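Local coordinates for leucyl-tRNA synthetase subunit alpha (PDB 3O0A), which is part of the enzyme that charges tRNA with leucine, its CP1 domain probably hydrolysing mischarged tRNA as an editing step, at residues Val12-Pro25 with Val65-Asn77. Numbering follows the deposited sequence.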
loop_
_atom_site.group_PDB
_atom_site.type_symbol
_atom_site.label_atom_id
_atom_site.label_comp_id
_atom_site.label_asym_id
_atom_site.label_seq_id
_atom_site.Cartn_x
_atom_site.Cartn_y
_atom_site.Cartn_z
ATOM N N VAL A 12 9.739 -4.015 -0.677
ATOM C CA VAL A 12 10.511 -3.427 -1.760
ATOM C C VAL A 12 11.721 -4.317 -1.991
ATOM O O VAL A 12 12.546 -4.507 -1.087
ATOM C CB VAL A 12 10.948 -1.985 -1.425
ATOM C CG1 VAL A 12 11.821 -1.427 -2.521
ATOM C CG2 VAL A 12 9.730 -1.090 -1.196
ATOM N N GLU A 13 11.800 -4.883 -3.196
ATOM C CA GLU A 13 12.968 -5.665 -3.593
ATOM C C GLU A 13 14.135 -4.740 -3.898
ATOM O O GLU A 13 13.975 -3.739 -4.607
ATOM C CB GLU A 13 12.655 -6.493 -4.832
ATOM C CG GLU A 13 11.586 -7.543 -4.610
ATOM C CD GLU A 13 11.229 -8.246 -5.899
ATOM O OE1 GLU A 13 12.148 -8.465 -6.716
ATOM O OE2 GLU A 13 10.033 -8.531 -6.122
ATOM N N ILE A 14 15.299 -5.075 -3.350
ATOM C CA ILE A 14 16.521 -4.301 -3.586
ATOM C C ILE A 14 17.620 -5.245 -4.069
ATOM O O ILE A 14 18.208 -5.983 -3.271
ATOM C CB ILE A 14 16.976 -3.548 -2.306
ATOM C CG1 ILE A 14 15.902 -2.561 -1.807
ATOM C CG2 ILE A 14 18.322 -2.845 -2.530
ATOM C CD1 ILE A 14 15.639 -1.400 -2.739
ATOM N N GLU A 15 17.874 -5.191 -5.375
ATOM C CA GLU A 15 18.778 -6.103 -6.088
ATOM C C GLU A 15 20.252 -5.883 -5.733
ATOM O O GLU A 15 21.052 -6.830 -5.714
ATOM C CB GLU A 15 18.551 -5.941 -7.599
ATOM C CG GLU A 15 19.501 -6.707 -8.514
ATOM C CD GLU A 15 19.280 -8.212 -8.475
ATOM O OE1 GLU A 15 18.107 -8.652 -8.408
ATOM O OE2 GLU A 15 20.284 -8.955 -8.517
ATOM N N GLU A 16 20.600 -4.632 -5.454
ATOM C CA GLU A 16 21.979 -4.267 -5.142
ATOM C C GLU A 16 22.037 -3.538 -3.790
ATOM O O GLU A 16 22.189 -2.324 -3.751
ATOM C CB GLU A 16 22.551 -3.386 -6.255
ATOM C CG GLU A 16 22.717 -4.084 -7.607
ATOM C CD GLU A 16 23.555 -3.273 -8.587
ATOM O OE1 GLU A 16 23.172 -2.118 -8.890
ATOM O OE2 GLU A 16 24.606 -3.789 -9.038
ATOM N N PRO A 17 21.915 -4.285 -2.672
ATOM C CA PRO A 17 21.820 -3.635 -1.357
ATOM C C PRO A 17 22.964 -2.664 -1.012
ATOM O O PRO A 17 22.712 -1.647 -0.360
ATOM C CB PRO A 17 21.816 -4.819 -0.383
ATOM C CG PRO A 17 21.287 -5.958 -1.185
ATOM C CD PRO A 17 21.879 -5.755 -2.551
ATOM N N GLU A 18 24.200 -2.963 -1.437
ATOM C CA GLU A 18 25.354 -2.094 -1.123
ATOM C C GLU A 18 25.173 -0.656 -1.619
ATOM O O GLU A 18 25.636 0.295 -0.980
ATOM C CB GLU A 18 26.675 -2.687 -1.656
ATOM C CG GLU A 18 27.046 -4.019 -1.004
ATOM C CD GLU A 18 26.322 -5.224 -1.610
ATOM O OE1 GLU A 18 25.500 -5.058 -2.544
ATOM O OE2 GLU A 18 26.589 -6.356 -1.150
ATOM N N LYS A 19 24.475 -0.503 -2.742
ATOM C CA LYS A 19 24.187 0.817 -3.321
ATOM C C LYS A 19 23.230 1.638 -2.448
ATOM O O LYS A 19 23.165 2.864 -2.580
ATOM C CB LYS A 19 23.603 0.627 -4.730
ATOM C CG LYS A 19 23.032 1.862 -5.430
ATOM C CD LYS A 19 22.558 1.494 -6.853
ATOM C CE LYS A 19 21.743 2.607 -7.510
ATOM N NZ LYS A 19 21.485 2.265 -8.954
ATOM N N PHE A 20 22.512 0.961 -1.547
ATOM C CA PHE A 20 21.482 1.602 -0.753
ATOM C C PHE A 20 21.661 1.513 0.761
ATOM O O PHE A 20 20.829 2.044 1.512
ATOM C CB PHE A 20 20.110 1.046 -1.147
ATOM C CG PHE A 20 19.852 1.109 -2.609
ATOM C CD1 PHE A 20 19.289 2.243 -3.183
ATOM C CD2 PHE A 20 20.195 0.031 -3.425
ATOM C CE1 PHE A 20 19.060 2.289 -4.556
ATOM C CE2 PHE A 20 19.970 0.070 -4.787
ATOM C CZ PHE A 20 19.402 1.210 -5.347
ATOM N N LEU A 21 22.752 0.899 1.214
ATOM C CA LEU A 21 22.954 0.674 2.654
ATOM C C LEU A 21 22.910 1.947 3.498
ATOM O O LEU A 21 22.431 1.931 4.642
ATOM C CB LEU A 21 24.281 -0.050 2.917
ATOM C CG LEU A 21 24.253 -1.568 2.780
ATOM C CD1 LEU A 21 25.684 -2.109 2.878
ATOM C CD2 LEU A 21 23.340 -2.185 3.866
ATOM N N ASN A 22 23.409 3.060 2.960
ATOM C CA ASN A 22 23.379 4.278 3.764
ATOM C C ASN A 22 21.998 4.945 3.857
ATOM O O ASN A 22 21.829 5.925 4.580
ATOM C CB ASN A 22 24.535 5.251 3.407
ATOM C CG ASN A 22 24.297 6.031 2.118
ATOM O OD1 ASN A 22 23.211 6.021 1.559
ATOM N ND2 ASN A 22 25.317 6.760 1.685
ATOM N N CYS A 23 21.013 4.378 3.156
ATOM C CA CYS A 23 19.619 4.814 3.268
ATOM C C CYS A 23 18.885 4.156 4.422
ATOM O O CYS A 23 17.802 4.596 4.776
ATOM C CB CYS A 23 18.843 4.501 2.002
ATOM S SG CYS A 23 19.345 5.532 0.635
ATOM N N VAL A 24 19.454 3.079 4.966
ATOM C CA VAL A 24 18.714 2.232 5.913
ATOM C C VAL A 24 19.391 2.181 7.281
ATOM O O VAL A 24 20.627 2.171 7.367
ATOM C CB VAL A 24 18.464 0.790 5.379
ATOM C CG1 VAL A 24 17.935 0.809 3.920
ATOM C CG2 VAL A 24 19.719 -0.038 5.445
ATOM N N PRO A 25 18.583 2.171 8.354
ATOM C CA PRO A 25 19.170 2.040 9.687
ATOM C C PRO A 25 19.646 0.626 9.950
ATOM O O PRO A 25 19.196 -0.319 9.295
ATOM C CB PRO A 25 18.009 2.369 10.620
ATOM C CG PRO A 25 16.791 1.953 9.860
ATOM C CD PRO A 25 17.109 2.258 8.404
ATOM N N VAL A 65 9.266 6.307 5.700
ATOM C CA VAL A 65 9.175 7.385 4.707
ATOM C C VAL A 65 10.554 7.943 4.300
ATOM O O VAL A 65 10.851 7.976 3.112
ATOM C CB VAL A 65 8.201 8.513 5.151
ATOM C CG1 VAL A 65 8.327 9.709 4.227
ATOM C CG2 VAL A 65 6.775 7.979 5.152
ATOM N N PRO A 66 11.402 8.372 5.270
ATOM C CA PRO A 66 12.725 8.867 4.862
ATOM C C PRO A 66 13.628 7.778 4.273
ATOM O O PRO A 66 14.393 8.058 3.349
ATOM C CB PRO A 66 13.319 9.454 6.157
ATOM C CG PRO A 66 12.548 8.848 7.264
ATOM C CD PRO A 66 11.187 8.501 6.726
ATOM N N VAL A 67 13.515 6.554 4.779
ATOM C CA VAL A 67 14.290 5.435 4.267
ATOM C C VAL A 67 13.963 5.197 2.789
ATOM O O VAL A 67 14.863 5.157 1.938
ATOM C CB VAL A 67 14.032 4.140 5.089
ATOM C CG1 VAL A 67 14.778 2.963 4.464
ATOM C CG2 VAL A 67 14.461 4.340 6.542
ATOM N N LEU A 68 12.674 5.039 2.488
ATOM C CA LEU A 68 12.247 4.760 1.113
ATOM C C LEU A 68 12.452 5.928 0.165
ATOM O O LEU A 68 12.789 5.723 -1.008
ATOM C CB LEU A 68 10.794 4.275 1.091
ATOM C CG LEU A 68 10.556 2.969 1.839
ATOM C CD1 LEU A 68 9.048 2.689 1.789
ATOM C CD2 LEU A 68 11.389 1.803 1.262
ATOM N N ALA A 69 12.278 7.151 0.662
ATOM C CA ALA A 69 12.569 8.342 -0.159
ATOM C C ALA A 69 14.067 8.438 -0.518
ATOM O O ALA A 69 14.437 8.840 -1.638
ATOM C CB ALA A 69 12.081 9.616 0.550
ATOM N N CYS A 70 14.921 8.033 0.421
ATOM C CA CYS A 70 16.366 8.014 0.176
ATOM C C CYS A 70 16.656 7.046 -0.961
ATOM O O CYS A 70 17.410 7.360 -1.888
ATOM C CB CYS A 70 17.111 7.585 1.446
ATOM S SG CYS A 70 18.915 7.489 1.279
ATOM N N ILE A 71 16.032 5.873 -0.892
ATOM C CA ILE A 71 16.165 4.869 -1.948
ATOM C C ILE A 71 15.595 5.365 -3.284
ATOM O O ILE A 71 16.237 5.220 -4.313
ATOM C CB ILE A 71 15.561 3.520 -1.520
ATOM C CG1 ILE A 71 16.386 2.954 -0.342
ATOM C CG2 ILE A 71 15.517 2.552 -2.709
ATOM C CD1 ILE A 71 15.752 1.737 0.364
ATOM N N GLY A 72 14.425 5.998 -3.245
ATOM C CA GLY A 72 13.773 6.510 -4.458
ATOM C C GLY A 72 14.575 7.621 -5.103
ATOM O O GLY A 72 14.632 7.728 -6.336
ATOM N N GLU A 73 15.227 8.440 -4.290
ATOM C CA GLU A 73 16.171 9.428 -4.836
ATOM C C GLU A 73 17.349 8.730 -5.517
ATOM O O GLU A 73 17.768 9.109 -6.635
ATOM C CB GLU A 73 16.670 10.360 -3.723
ATOM C CG GLU A 73 17.785 11.313 -4.188
ATOM C CD GLU A 73 18.366 12.102 -3.052
ATOM O OE1 GLU A 73 19.129 11.520 -2.254
ATOM O OE2 GLU A 73 18.085 13.322 -2.965
ATOM N N ARG A 74 17.872 7.707 -4.850
ATOM C CA ARG A 74 19.038 6.930 -5.301
ATOM C C ARG A 74 18.728 6.255 -6.650
ATOM O O ARG A 74 19.597 6.163 -7.519
ATOM C CB ARG A 74 19.406 5.910 -4.208
ATOM C CG ARG A 74 20.742 5.144 -4.350
ATOM C CD ARG A 74 21.958 5.890 -3.896
ATOM N NE ARG A 74 21.802 6.760 -2.729
ATOM C CZ ARG A 74 22.347 6.534 -1.535
ATOM N NH1 ARG A 74 23.080 5.442 -1.327
ATOM N NH2 ARG A 74 22.164 7.404 -0.547
ATOM N N LEU A 75 17.473 5.844 -6.838
ATOM C CA LEU A 75 16.976 5.272 -8.102
ATOM C C LEU A 75 16.644 6.304 -9.194
ATOM O O LEU A 75 16.397 5.928 -10.351
ATOM C CB LEU A 75 15.728 4.412 -7.833
ATOM C CG LEU A 75 15.888 3.149 -6.978
ATOM C CD1 LEU A 75 14.532 2.527 -6.658
ATOM C CD2 LEU A 75 16.809 2.136 -7.678
ATOM N N GLY A 76 16.639 7.585 -8.821
ATOM C CA GLY A 76 16.274 8.693 -9.714
ATOM C C GLY A 76 14.780 8.871 -9.918
ATOM O O GLY A 76 14.357 9.522 -10.883
ATOM N N ASN A 77 13.981 8.287 -9.020
ATOM C CA ASN A 77 12.520 8.270 -9.160
ATOM C C ASN A 77 11.795 9.268 -8.264
ATOM O O ASN A 77 10.618 9.574 -8.500
ATOM C CB ASN A 77 11.950 6.887 -8.814
ATOM C CG ASN A 77 12.402 5.780 -9.752
ATOM O OD1 ASN A 77 12.812 6.017 -10.894
ATOM N ND2 ASN A 77 12.279 4.537 -9.275
HETATM O O HOH W 1 20.280 4.942 -9.722
#
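Arg74 of helix 64-74 lies along Phe20, its CB and CG against the CD1-CE1 side of the ring. Phe20 CE1 lies 3.3 Å from Arg74 CG, while CZ of the same ring meets Leu75 CD2, the two side chains crossing at about a right angle. With Ile71 CG2 against Phe20 CD1, the ring thus sits in a hollow walled by Ile71, Arg74 and Leu75. Ile71 points both ways: its CG2 meets Ile14 CD1 tip to tip at 4.0 Å, and its CG1 packs on Cys23 CB. One turn back, the branches of Val67 straddle the Cys23 carbonyl, CG1 touching Val24 CG1 and CG2 against Pro25 CD, the Val67 and Pro25 side chains at about a right angle.

Beside this apolar seam Cys23 SG and Cys70 SG form a disulfide (2.1 Å, chi3 -65°). The Cys70 sulfur stands anti to the backbone N (chi1 179°), which carries it off the helix to its mate. The bonded Cys23 SG then lies over one face of the Arg74 guanidinium, offset toward the rim.

Bends at chi2 and chi3 turn the guanidinium end-on to Asn22. Both NH2 (2.7 Å) and NH1 (2.9 Å) donate to Asn22 OD1, with amide and guanidinium planes nearly perpendicular (89°); NH2 uses an in-plane lone pair, whereas NH1 approaches from above the carbonyl plane. NH1 also donates to Lys19 O at 2.9 Å. Replacing this arginine by alanine would probably leave Lys19 O and Asn22 OD1 without these donors and open a gap beside Phe20. A water links Lys19 NZ to Arg74 O. Disulfide and arginine, side by side at the outer edge of an apolar layer that Val111 continues, thus staple the loop after strand 6-13 to helix 64-74 of the CP1 hydrolytic domain, a structural tie.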